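Putative non-ribosomal peptide synthetase (PDB 6M7L) probably serves as a condensation-like (X) domain of a peptide assembly line, recruiting cytochrome P450 enzymes rather than forming peptide bonds. Local coordinates at residues R29-L34 and V147-A152; L22-R27 and V86-L91; D256-L261 and G422-L427. All blocks are in the same frame, centred on the assembly; numbering follows the deposited sequence.

Interaction 1. Residues R29-L34 and V147-A152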
ATOM      1  N   ARG A  29       9.921  10.318  26.550  1.00 66.31           N
ATOM      2  CA  ARG A  29      10.698  10.424  27.780  1.00 63.47           C
ATOM      3  C   ARG A  29      11.673   9.262  27.911  1.00 65.08           C
ATOM      4  O   ARG A  29      12.863   9.458  28.186  1.00 62.00           O
ATOM      5  CB  ARG A  29       9.752  10.485  28.981  1.00 64.96           C
ATOM      6  CG  ARG A  29      10.428  10.380  30.335  1.00 70.77           C
ATOM      7  CD  ARG A  29      11.329  11.566  30.615  1.00 77.36           C
ATOM      8  NE  ARG A  29      11.992  11.423  31.908  1.00 91.87           N
ATOM      9  CZ  ARG A  29      12.917  12.254  32.377  1.00 94.49           C
ATOM     10  NH1 ARG A  29      13.303  13.302  31.662  1.00 94.15           N
ATOM     11  NH2 ARG A  29      13.458  12.031  33.567  1.00 85.94           N
ATOM     12  N   ARG A  30      11.190   8.036  27.695  1.00 57.94           N
ATOM     13  CA  ARG A  30      12.071   6.879  27.803  1.00 55.00           C
ATOM     14  C   ARG A  30      13.095   6.857  26.675  1.00 58.44           C
ATOM     15  O   ARG A  30      14.268   6.535  26.900  1.00 59.35           O
ATOM     16  CB  ARG A  30      11.250   5.592  27.812  1.00 56.01           C
ATOM     17  CG  ARG A  30      12.067   4.363  28.158  1.00 54.56           C
ATOM     18  CD  ARG A  30      11.194   3.144  28.387  1.00 52.01           C
ATOM     19  NE  ARG A  30      12.001   1.975  28.713  1.00 51.38           N
ATOM     20  CZ  ARG A  30      12.573   1.189  27.808  1.00 55.86           C
ATOM     21  NH1 ARG A  30      12.418   1.441  26.516  1.00 63.19           N
ATOM     22  NH2 ARG A  30      13.297   0.148  28.194  1.00 62.03           N
ATOM     23  N   MET A  31      12.674   7.206  25.456  1.00 57.68           N
ATOM     24  CA  MET A  31      13.601   7.209  24.330  1.00 58.15           C
ATOM     25  C   MET A  31      14.709   8.232  24.530  1.00 54.95           C
ATOM     26  O   MET A  31      15.872   7.971  24.201  1.00 51.04           O
ATOM     27  CB  MET A  31      12.852   7.480  23.026  1.00 59.22           C
ATOM     28  CG  MET A  31      11.895   6.376  22.611  1.00 55.72           C
ATOM     29  SD  MET A  31      12.697   4.769  22.542  1.00 55.63           S
ATOM     30  CE  MET A  31      14.092   5.168  21.498  1.00 63.13           C
ATOM     31  N   TRP A  32      14.367   9.407  25.062  1.00 60.86           N
ATOM     32  CA  TRP A  32      15.380  10.426  25.311  1.00 66.79           C
ATOM     33  C   TRP A  32      16.412   9.932  26.316  1.00 60.03           C
ATOM     34  O   TRP A  32      17.623  10.081  26.109  1.00 47.63           O
ATOM     35  CB  TRP A  32      14.715  11.714  25.800  1.00 64.28           C
ATOM     36  CG  TRP A  32      15.651  12.882  25.869  1.00 68.29           C
ATOM     37  CD1 TRP A  32      15.894  13.793  24.884  1.00 66.14           C
ATOM     38  CD2 TRP A  32      16.473  13.262  26.980  1.00 73.19           C
ATOM     39  NE1 TRP A  32      16.815  14.719  25.310  1.00 60.55           N
ATOM     40  CE2 TRP A  32      17.187  14.415  26.594  1.00 78.52           C
ATOM     41  CE3 TRP A  32      16.676  12.740  28.263  1.00 73.34           C
ATOM     42  CZ2 TRP A  32      18.088  15.056  27.445  1.00 72.65           C
ATOM     43  CZ3 TRP A  32      17.569  13.379  29.105  1.00 67.26           C
ATOM     44  CH2 TRP A  32      18.263  14.523  28.692  1.00 68.54           C
ATOM     45  N   LEU A  33      15.946   9.326  27.411  1.00 62.79           N
ATOM     46  CA  LEU A  33      16.855   8.834  28.441  1.00 61.43           C
ATOM     47  C   LEU A  33      17.797   7.773  27.885  1.00 59.11           C
ATOM     48  O   LEU A  33      19.020   7.872  28.036  1.00 60.23           O
ATOM     49  CB  LEU A  33      16.051   8.287  29.623  1.00 62.09           C
ATOM     50  CG  LEU A  33      15.300   9.340  30.441  1.00 60.29           C
ATOM     51  CD1 LEU A  33      14.357   8.692  31.435  1.00 53.52           C
ATOM     52  CD2 LEU A  33      16.279  10.258  31.151  1.00 66.63           C
ATOM     53  N   LEU A  34      17.246   6.756  27.217  1.00 55.12           N
ATOM     54  CA  LEU A  34      18.079   5.701  26.651  1.00 48.49           C
ATOM     55  C   LEU A  34      18.975   6.192  25.523  1.00 52.70           C
ATOM     56  O   LEU A  34      19.898   5.466  25.133  1.00 62.49           O
ATOM     57  CB  LEU A  34      17.209   4.552  26.145  1.00 49.10           C
ATOM     58  CG  LEU A  34      16.279   3.888  27.157  1.00 55.58           C
ATOM     59  CD1 LEU A  34      15.557   2.715  26.512  1.00 53.50           C
ATOM     60  CD2 LEU A  34      17.043   3.442  28.394  1.00 49.99           C
ATOM     61  N   VAL A 147      17.800   7.662   8.517  1.00 50.02           N
ATOM     62  CA  VAL A 147      17.761   7.219   9.903  1.00 42.25           C
ATOM     63  C   VAL A 147      16.924   8.216  10.687  1.00 47.01           C
ATOM     64  O   VAL A 147      17.056   9.430  10.501  1.00 52.15           O
ATOM     65  CB  VAL A 147      19.176   7.097  10.501  1.00 50.56           C
ATOM     66  CG1 VAL A 147      19.117   6.468  11.886  1.00 53.04           C
ATOM     67  CG2 VAL A 147      20.076   6.291   9.578  1.00 49.18           C
ATOM     68  N   ALA A 148      16.051   7.704  11.550  1.00 48.33           N
ATOM     69  CA  ALA A 148      15.220   8.541  12.401  1.00 52.27           C
ATOM     70  C   ALA A 148      15.187   7.938  13.795  1.00 51.55           C
ATOM     71  O   ALA A 148      14.955   6.735  13.944  1.00 53.57           O
ATOM     72  CB  ALA A 148      13.799   8.674  11.841  1.00 48.28           C
ATOM     73  N   HIS A 149      15.428   8.764  14.809  1.00 53.72           N
ATOM     74  CA  HIS A 149      15.402   8.270  16.177  1.00 53.03           C
ATOM     75  C   HIS A 149      13.979   7.891  16.565  1.00 55.26           C
ATOM     76  O   HIS A 149      13.013   8.538  16.147  1.00 53.70           O
ATOM     77  CB  HIS A 149      15.955   9.322  17.138  1.00 56.08           C
ATOM     78  CG  HIS A 149      16.367   8.761  18.463  1.00 59.10           C
ATOM     79  ND1 HIS A 149      15.458   8.424  19.442  1.00 51.71           N
ATOM     80  CD2 HIS A 149      17.588   8.458  18.961  1.00 53.85           C
ATOM     81  CE1 HIS A 149      16.103   7.942  20.490  1.00 51.27           C
ATOM     82  NE2 HIS A 149      17.397   7.952  20.224  1.00 48.15           N
ATOM     83  N   ARG A 150      13.848   6.831  17.364  1.00 50.75           N
ATOM     84  CA  ARG A 150      12.518   6.349  17.728  1.00 53.35           C
ATOM     85  C   ARG A 150      11.779   7.295  18.664  1.00 52.06           C
ATOM     86  O   ARG A 150      10.613   7.036  18.982  1.00 58.70           O
ATOM     87  CB  ARG A 150      12.613   4.957  18.353  1.00 49.24           C
ATOM     88  CG  ARG A 150      13.230   3.910  17.439  1.00 47.85           C
ATOM     89  CD  ARG A 150      13.171   2.520  18.056  1.00 44.63           C
ATOM     90  NE  ARG A 150      12.388   1.602  17.234  1.00 64.31           N
ATOM     91  CZ  ARG A 150      12.904   0.823  16.288  1.00 67.19           C
ATOM     92  NH1 ARG A 150      12.115   0.021  15.585  1.00 75.30           N
ATOM     93  NH2 ARG A 150      14.206   0.842  16.049  1.00 73.26           N
ATOM     94  N   ILE A 151      12.423   8.378  19.110  1.00 52.59           N
ATOM     95  CA  ILE A 151      11.716   9.430  19.827  1.00 53.76           C
ATOM     96  C   ILE A 151      10.814  10.214  18.886  1.00 57.76           C
ATOM     97  O   ILE A 151       9.904  10.916  19.338  1.00 56.08           O
ATOM     98  CB  ILE A 151      12.723  10.364  20.528  1.00 58.53           C
ATOM     99  CG1 ILE A 151      12.037  11.199  21.610  1.00 55.21           C
ATOM    100  CG2 ILE A 151      13.399  11.275  19.515  1.00 54.22           C
ATOM    101  CD1 ILE A 151      12.983  12.109  22.364  1.00 53.40           C
ATOM    102  N   ALA A 152      11.040  10.098  17.576  1.00 57.76           N
ATOM    103  CA  ALA A 152      10.280  10.838  16.585  1.00 54.97           C
ATOM    104  C   ALA A 152       9.558   9.965  15.575  1.00 58.66           C
ATOM    105  O   ALA A 152       8.631  10.455  14.924  1.00 56.29           O
ATOM    106  CB  ALA A 152      11.196  11.800  15.817  1.00 50.92           C
TER
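Met-31 and Ile-151 meet in a buried, apolar contact between helix 26-34 and the turn that follows strand 141-149, an inner strand of the five-stranded sheet. Met-31 does most of the work. Its CB lies 3.8 Å from Ile-151 CB, while bends at chi2 and chi3 (-53° and -52°) fold the thioether back so that the methyl CE comes 3.5 Å from Arg-150 CB. The same methyl sits 3.6 Å from His-149 CE1, approaching the imidazole obliquely. Ile-151 also reaches Trp-32: its CD1 is 3.9 Å from Trp-32 CB and lies at the indole edge, near the ring plane, while the indole NE1 turns elsewhere, to the backbone O of Phe-79. The imidazole is held by its own turn, since Ile-151 N donates to His-149 ND1 (3.1 Å, 156°) close to the ring plane. A backbone bond from Ala-152 N to His-149 O closes the turn. This histidine begins the stretch that in condensation domains carries the HHxxxDG active-site motif; here Arg-150 stands where the second histidine is expected, consistent with a domain that no longer condenses peptides.

Interaction 2. Residues L22-R27 and V86-L91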
ATOM      1  N   LEU A  22       6.581  22.906  25.696  1.00 83.79           N
ATOM      2  CA  LEU A  22       5.878  21.836  24.999  1.00 74.96           C
ATOM      3  C   LEU A  22       6.271  20.491  25.593  1.00 78.80           C
ATOM      4  O   LEU A  22       7.449  20.114  25.522  1.00 77.29           O
ATOM      5  CB  LEU A  22       6.199  21.864  23.515  1.00 79.50           C
ATOM      6  CG  LEU A  22       5.382  20.917  22.636  1.00 79.05           C
ATOM      7  CD1 LEU A  22       3.892  21.165  22.820  1.00 80.26           C
ATOM      8  CD2 LEU A  22       5.775  21.078  21.178  1.00 81.80           C
ATOM      9  N   PRO A  23       5.338  19.740  26.172  1.00 75.17           N
ATOM     10  CA  PRO A  23       5.704  18.480  26.825  1.00 76.91           C
ATOM     11  C   PRO A  23       6.046  17.394  25.819  1.00 73.91           C
ATOM     12  O   PRO A  23       5.655  17.436  24.649  1.00 71.09           O
ATOM     13  CB  PRO A  23       4.442  18.116  27.614  1.00 66.59           C
ATOM     14  CG  PRO A  23       3.339  18.724  26.821  1.00 63.94           C
ATOM     15  CD  PRO A  23       3.895  20.015  26.273  1.00 67.32           C
ATOM     16  N   VAL A  24       6.792  16.406  26.298  1.00 73.16           N
ATOM     17  CA  VAL A  24       7.057  15.203  25.543  1.00 67.09           C
ATOM     18  C   VAL A  24       6.114  14.112  26.036  1.00 66.08           C
ATOM     19  O   VAL A  24       5.357  14.299  26.984  1.00 70.21           O
ATOM     20  CB  VAL A  24       8.538  14.763  25.650  1.00 67.86           C
ATOM     21  CG1 VAL A  24       9.460  15.924  25.319  1.00 72.55           C
ATOM     22  CG2 VAL A  24       8.835  14.201  27.036  1.00 65.50           C
ATOM     23  N   THR A  25       6.149  12.958  25.379  1.00 65.97           N
ATOM     24  CA  THR A  25       5.312  11.831  25.754  1.00 62.22           C
ATOM     25  C   THR A  25       6.097  10.851  26.618  1.00 68.26           C
ATOM     26  O   THR A  25       7.317  10.946  26.766  1.00 57.82           O
ATOM     27  CB  THR A  25       4.768  11.128  24.509  1.00 62.42           C
ATOM     28  OG1 THR A  25       5.847  10.531  23.778  1.00 62.69           O
ATOM     29  CG2 THR A  25       4.042  12.119  23.613  1.00 71.79           C
ATOM     30  N   ALA A  26       5.365   9.900  27.201  1.00 67.48           N
ATOM     31  CA  ALA A  26       6.002   8.871  28.016  1.00 59.85           C
ATOM     32  C   ALA A  26       7.019   8.080  27.204  1.00 65.28           C
ATOM     33  O   ALA A  26       8.128   7.805  27.680  1.00 71.84           O
ATOM     34  CB  ALA A  26       4.943   7.939  28.607  1.00 60.14           C
ATOM     35  N   ARG A  27       6.663   7.714  25.971  1.00 60.93           N
ATOM     36  CA  ARG A  27       7.610   7.014  25.111  1.00 59.04           C
ATOM     37  C   ARG A  27       8.795   7.902  24.760  1.00 61.02           C
ATOM     38  O   ARG A  27       9.946   7.452  24.802  1.00 59.85           O
ATOM     39  CB  ARG A  27       6.915   6.523  23.843  1.00 62.96           C
ATOM     40  CG  ARG A  27       7.887   6.009  22.802  1.00 62.62           C
ATOM     41  CD  ARG A  27       7.238   5.043  21.839  1.00 66.52           C
ATOM     42  NE  ARG A  27       8.246   4.200  21.211  1.00 72.74           N
ATOM     43  CZ  ARG A  27       8.695   3.066  21.737  1.00 68.72           C
ATOM     44  NH1 ARG A  27       9.622   2.358  21.106  1.00 66.86           N
ATOM     45  NH2 ARG A  27       8.214   2.642  22.898  1.00 68.34           N
ATOM     46  N   VAL A  86      12.376  17.103  30.133  1.00 94.38           N
ATOM     47  CA  VAL A  86      12.723  17.217  28.721  1.00 89.64           C
ATOM     48  C   VAL A  86      11.640  18.032  28.026  1.00 83.47           C
ATOM     49  O   VAL A  86      10.451  17.892  28.333  1.00 81.56           O
ATOM     50  CB  VAL A  86      12.881  15.833  28.054  1.00 83.01           C
ATOM     51  CG1 VAL A  86      13.319  15.981  26.602  1.00 79.29           C
ATOM     52  CG2 VAL A  86      13.875  14.981  28.825  1.00 78.58           C
ATOM     53  N   ARG A  87      12.055  18.881  27.089  1.00 83.41           N
ATOM     54  CA  ARG A  87      11.168  19.804  26.398  1.00 85.71           C
ATOM     55  C   ARG A  87      11.219  19.556  24.893  1.00 83.12           C
ATOM     56  O   ARG A  87      12.254  19.161  24.349  1.00 79.04           O
ATOM     57  CB  ARG A  87      11.554  21.259  26.720  1.00 85.99           C
ATOM     58  CG  ARG A  87      10.898  22.318  25.851  1.00 88.01           C
ATOM     59  CD  ARG A  87      11.400  23.709  26.204  1.00 85.79           C
ATOM     60  NE  ARG A  87      11.399  24.591  25.041  1.00 93.65           N
ATOM     61  CZ  ARG A  87      12.493  24.951  24.377  1.00 91.73           C
ATOM     62  NH1 ARG A  87      13.682  24.511  24.768  1.00 82.62           N
ATOM     63  NH2 ARG A  87      12.399  25.755  23.326  1.00 86.83           N
ATOM     64  N   GLN A  88      10.084  19.780  24.227  1.00 77.15           N
ATOM     65  CA  GLN A  88       9.981  19.658  22.774  1.00 75.43           C
ATOM     66  C   GLN A  88      10.189  21.033  22.146  1.00 77.10           C
ATOM     67  O   GLN A  88       9.307  21.895  22.217  1.00 80.80           O
ATOM     68  CB  GLN A  88       8.625  19.078  22.378  1.00 71.26           C
ATOM     69  CG  GLN A  88       8.660  17.640  21.878  1.00 72.11           C
ATOM     70  CD  GLN A  88       7.276  17.102  21.553  1.00 71.71           C
ATOM     71  OE1 GLN A  88       7.067  16.473  20.516  1.00 66.38           O
ATOM     72  NE2 GLN A  88       6.325  17.341  22.447  1.00 71.36           N
ATOM     73  N   GLU A  89      11.350  21.239  21.525  1.00 73.01           N
ATOM     74  CA  GLU A  89      11.679  22.495  20.856  1.00 70.17           C
ATOM     75  C   GLU A  89      11.517  22.304  19.351  1.00 75.19           C
ATOM     76  O   GLU A  89      12.323  21.615  18.716  1.00 77.65           O
ATOM     77  CB  GLU A  89      13.100  22.939  21.198  1.00 70.68           C
ATOM     78  CG  GLU A  89      13.517  24.244  20.532  1.00 77.10           C
ATOM     79  CD  GLU A  89      15.017  24.463  20.559  1.00 80.58           C
ATOM     80  OE1 GLU A  89      15.762  23.478  20.740  1.00 78.44           O
ATOM     81  OE2 GLU A  89      15.454  25.623  20.396  1.00 86.95           O
ATOM     82  N   ILE A  90      10.488  22.924  18.778  1.00 65.52           N
ATOM     83  CA  ILE A  90      10.188  22.781  17.357  1.00 63.46           C
ATOM     84  C   ILE A  90      10.891  23.890  16.584  1.00 60.57           C
ATOM     85  O   ILE A  90      10.624  25.077  16.801  1.00 63.56           O
ATOM     86  CB  ILE A  90       8.675  22.810  17.099  1.00 63.46           C
ATOM     87  CG1 ILE A  90       7.964  21.737  17.924  1.00 59.58           C
ATOM     88  CG2 ILE A  90       8.390  22.611  15.617  1.00 65.32           C
ATOM     89  CD1 ILE A  90       6.488  21.617  17.615  1.00 62.43           C
ATOM     90  N   LEU A  91      11.778  23.504  15.674  1.00 64.16           N
ATOM     91  CA  LEU A  91      12.464  24.442  14.804  1.00 64.93           C
ATOM     92  C   LEU A  91      11.656  24.671  13.528  1.00 67.71           C
ATOM     93  O   LEU A  91      10.675  23.980  13.249  1.00 72.65           O
ATOM     94  CB  LEU A  91      13.860  23.924  14.457  1.00 63.47           C
ATOM     95  CG  LEU A  91      14.733  23.411  15.599  1.00 65.62           C
ATOM     96  CD1 LEU A  91      16.085  22.957  15.070  1.00 67.39           C
ATOM     97  CD2 LEU A  91      14.898  24.478  16.666  1.00 68.51           C
TER
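Leu-22 and Gln-88 bring the chain's N-terminal arm against the strip leading into strand 89-90. The close part centres on Gln-88. Its backbone N donates to Leu-22 O (3.0 Å, 164°), the donor tilted 15° from the carbonyl plane, and its CB lies 3.7 Å from Leu-22 CD2. With CG anti to the backbone N (chi1 -172°), the Leu-22 side chain reaches along the strip, and CD2 also meets Ile-90 CD1 at 3.7 Å. Val-24 covers the other end, placing CG1 3.9 Å from Gln-88 CG and 4.1 Å from Val-86 CG1. The amide NE2 is modelled against Pro-23 O, but too near for that bond to be trusted. With an alanine at Leu-22, Ile-90 CD1 would probably lose its apolar partner across the contact and a gap would open beside Gln-88 CB. The looser side belongs to exposed Arg-87, its CB directed away from the arm; its CA is 3.8 Å from Leu-22 O and its CG, nearest of the side chain, 4.1 Å. Around the contact, Gln-88 packs on Phe-187 and Ala-191 of helix 187-196, Ile-90 on Thr-77 of strand 77-78, and Val-86 on Trp-32 of helix 26-34.

Interaction 3. Residues D256-L261 and G422-L427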
ATOM      1  N   ASP A 256       0.111 -28.530   8.675  1.00 71.60           N
ATOM      2  CA  ASP A 256      -0.494 -29.560   9.515  1.00 75.71           C
ATOM      3  C   ASP A 256      -0.587 -29.103  10.966  1.00 74.45           C
ATOM      4  O   ASP A 256      -1.682 -28.988  11.530  1.00 69.41           O
ATOM      5  CB  ASP A 256       0.315 -30.856   9.413  1.00 84.09           C
ATOM      6  CG  ASP A 256       0.158 -31.537   8.072  1.00102.19           C
ATOM      7  OD1 ASP A 256      -0.660 -31.064   7.253  1.00102.59           O
ATOM      8  OD2 ASP A 256       0.851 -32.550   7.836  1.00110.85           O
ATOM      9  N   SER A 257       0.564 -28.834  11.586  1.00 76.59           N
ATOM     10  CA  SER A 257       0.566 -28.365  12.967  1.00 74.63           C
ATOM     11  C   SER A 257      -0.065 -26.986  13.089  1.00 66.99           C
ATOM     12  O   SER A 257      -0.648 -26.661  14.130  1.00 64.86           O
ATOM     13  CB  SER A 257       1.994 -28.355  13.509  1.00 67.82           C
ATOM     14  OG  SER A 257       2.626 -29.599  13.271  1.00 71.53           O
ATOM     15  N   HIS A 258       0.041 -26.167  12.039  1.00 67.12           N
ATOM     16  CA  HIS A 258      -0.611 -24.862  12.038  1.00 61.82           C
ATOM     17  C   HIS A 258      -2.126 -25.009  12.122  1.00 68.74           C
ATOM     18  O   HIS A 258      -2.790 -24.263  12.852  1.00 68.48           O
ATOM     19  CB  HIS A 258      -0.202 -24.086  10.784  1.00 58.23           C
ATOM     20  CG  HIS A 258      -0.791 -22.711  10.692  1.00 63.35           C
ATOM     21  ND1 HIS A 258      -1.459 -22.109  11.737  1.00 62.01           N
ATOM     22  CD2 HIS A 258      -0.809 -21.819   9.673  1.00 56.96           C
ATOM     23  CE1 HIS A 258      -1.866 -20.910  11.365  1.00 57.26           C
ATOM     24  NE2 HIS A 258      -1.482 -20.708  10.117  1.00 55.99           N
ATOM     25  N   ALA A 259      -2.687 -25.972  11.388  1.00 67.91           N
ATOM     26  CA  ALA A 259      -4.132 -26.177  11.416  1.00 62.94           C
ATOM     27  C   ALA A 259      -4.604 -26.609  12.797  1.00 68.48           C
ATOM     28  O   ALA A 259      -5.648 -26.151  13.276  1.00 70.75           O
ATOM     29  CB  ALA A 259      -4.538 -27.206  10.363  1.00 62.35           C
ATOM     30  N   ARG A 260      -3.844 -27.489  13.456  1.00 69.70           N
ATOM     31  CA  ARG A 260      -4.252 -27.976  14.769  1.00 70.55           C
ATOM     32  C   ARG A 260      -4.223 -26.870  15.818  1.00 74.26           C
ATOM     33  O   ARG A 260      -5.050 -26.871  16.738  1.00 73.58           O
ATOM     34  CB  ARG A 260      -3.364 -29.145  15.192  1.00 73.08           C
ATOM     35  CG  ARG A 260      -3.682 -30.442  14.468  1.00 75.63           C
ATOM     36  CD  ARG A 260      -2.886 -31.609  15.026  1.00 76.73           C
ATOM     37  NE  ARG A 260      -1.474 -31.541  14.660  1.00 83.61           N
ATOM     38  CZ  ARG A 260      -0.982 -31.982  13.507  1.00 83.10           C
ATOM     39  NH1 ARG A 260      -1.789 -32.521  12.602  1.00 80.51           N
ATOM     40  NH2 ARG A 260       0.317 -31.883  13.256  1.00 82.90           N
ATOM     41  N   LEU A 261      -3.290 -25.925  15.701  1.00 69.89           N
ATOM     42  CA  LEU A 261      -3.273 -24.792  16.621  1.00 67.46           C
ATOM     43  C   LEU A 261      -4.445 -23.857  16.355  1.00 71.78           C
ATOM     44  O   LEU A 261      -5.141 -23.436  17.287  1.00 67.42           O
ATOM     45  CB  LEU A 261      -1.945 -24.047  16.505  1.00 68.37           C
ATOM     46  CG  LEU A 261      -0.723 -24.856  16.938  1.00 64.94           C
ATOM     47  CD1 LEU A 261       0.549 -24.133  16.557  1.00 71.55           C
ATOM     48  CD2 LEU A 261      -0.768 -25.119  18.435  1.00 62.21           C
ATOM     49  N   GLY A 422      -9.606 -19.152   4.674  1.00 84.46           N
ATOM     50  CA  GLY A 422      -9.224 -18.926   6.052  1.00 75.53           C
ATOM     51  C   GLY A 422      -8.575 -20.103   6.737  1.00 75.93           C
ATOM     52  O   GLY A 422      -8.316 -20.030   7.945  1.00 75.35           O
ATOM     53  N   ASP A 423      -8.308 -21.185   6.012  1.00 76.27           N
ATOM     54  CA  ASP A 423      -7.666 -22.351   6.594  1.00 74.34           C
ATOM     55  C   ASP A 423      -6.162 -22.124   6.714  1.00 72.29           C
ATOM     56  O   ASP A 423      -5.567 -21.319   5.994  1.00 66.32           O
ATOM     57  CB  ASP A 423      -7.950 -23.594   5.752  1.00 77.94           C
ATOM     58  CG  ASP A 423      -9.431 -23.909   5.663  1.00 87.12           C
ATOM     59  OD1 ASP A 423     -10.149 -23.678   6.659  1.00 88.17           O
ATOM     60  OD2 ASP A 423      -9.877 -24.381   4.596  1.00 85.63           O
ATOM     61  N   ALA A 424      -5.550 -22.855   7.643  1.00 72.41           N
ATOM     62  CA  ALA A 424      -4.127 -22.694   7.909  1.00 66.49           C
ATOM     63  C   ALA A 424      -3.300 -23.080   6.691  1.00 66.93           C
ATOM     64  O   ALA A 424      -3.516 -24.131   6.083  1.00 74.14           O
ATOM     65  CB  ALA A 424      -3.721 -23.541   9.112  1.00 59.04           C
ATOM     66  N   ASP A 425      -2.345 -22.222   6.336  1.00 64.60           N
ATOM     67  CA  ASP A 425      -1.465 -22.449   5.198  1.00 67.83           C
ATOM     68  C   ASP A 425      -0.018 -22.172   5.580  1.00 73.84           C
ATOM     69  O   ASP A 425       0.741 -21.557   4.824  1.00 77.58           O
ATOM     70  CB  ASP A 425      -1.893 -21.599   4.003  1.00 68.34           C
ATOM     71  CG  ASP A 425      -1.305 -22.093   2.696  1.00 74.35           C
ATOM     72  OD1 ASP A 425      -1.348 -23.317   2.451  1.00 71.91           O
ATOM     73  OD2 ASP A 425      -0.811 -21.257   1.910  1.00 80.56           O
ATOM     74  N   GLY A 426       0.384 -22.622   6.759  1.00 68.72           N
ATOM     75  CA  GLY A 426       1.752 -22.470   7.210  1.00 63.40           C
ATOM     76  C   GLY A 426       1.939 -21.253   8.098  1.00 69.74           C
ATOM     77  O   GLY A 426       1.246 -20.237   7.970  1.00 67.86           O
ATOM     78  N   LEU A 427       2.892 -21.361   9.022  1.00 65.31           N
ATOM     79  CA  LEU A 427       3.259 -20.278   9.932  1.00 61.13           C
ATOM     80  C   LEU A 427       4.742 -19.994   9.727  1.00 60.63           C
ATOM     81  O   LEU A 427       5.591 -20.796  10.129  1.00 57.03           O
ATOM     82  CB  LEU A 427       2.958 -20.659  11.381  1.00 58.96           C
ATOM     83  CG  LEU A 427       2.799 -19.532  12.403  1.00 63.45           C
ATOM     84  CD1 LEU A 427       1.621 -18.644  12.032  1.00 67.27           C
ATOM     85  CD2 LEU A 427       2.621 -20.100  13.802  1.00 56.23           C
TER
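The imidazole of His-258 is sandwiched between two side chains of the strand that crosses its helix. Ala-424 CB lies over the centre of one face, a CH-pi contact 3.5 Å from the ring centroid and 15° off the normal. Over the opposite face comes Leu-427 CD1, offset toward the rim and 4.2 Å from His-258 NE2. At the edge, Gly-426 N lies in the ring plane, and Gly-426 O, 3.1 Å from His-258 CD2, approaches obliquely. Having CG anti to the backbone N (chi1 -179°) sends the ring out from the helix and into this slot. A CB on Gly-426 would jam against the Asp-425 carbonyl O, so this backbone calls for glycine. A second touch is methyl to methyl, Ala-259 CB to Ala-424 CB at 4.0 Å, where the backbones are nearest. The helix and strand segments cross at 110°, their axes 7.0 Å apart. His-258 NE2 has weak hydrogen bonds to Asp-416 OD1 and His-417 O, tying the ring to strand 410-418. Helix 255-267 thus packs across strand 424-434, which runs between strands 246-253 and 410-418; Met-272 of helix 272-288 touches both His-258 and Leu-427, while Leu-261 leans on helix 440-459.

How the interactions relate
Interactions 1 and 2 are neighbours, their centres 11 Å apart, and both draw on helix 26-34: residues 22-27 lead into it and residues 29-34 form its later turns. Trp-32 CD2, 3.6 Å from Val-86 CG2, joins the helix to residues 86-91, and Val-24 CG2 of the arm lies 4.1 Å from Arg-29 N; through the shared helix the two contacts form one packed region. Interaction 3 stands apart, its centre about 38 Å from that of interaction 1 and 45 Å from that of interaction 2, across the chain's centre. That fits the two-lobed condensation-domain architecture: interactions 1 and 2 pack the N-terminal lobe, interaction 3 the C-terminal lobe, far from the probably degenerate active-site motif at His-149.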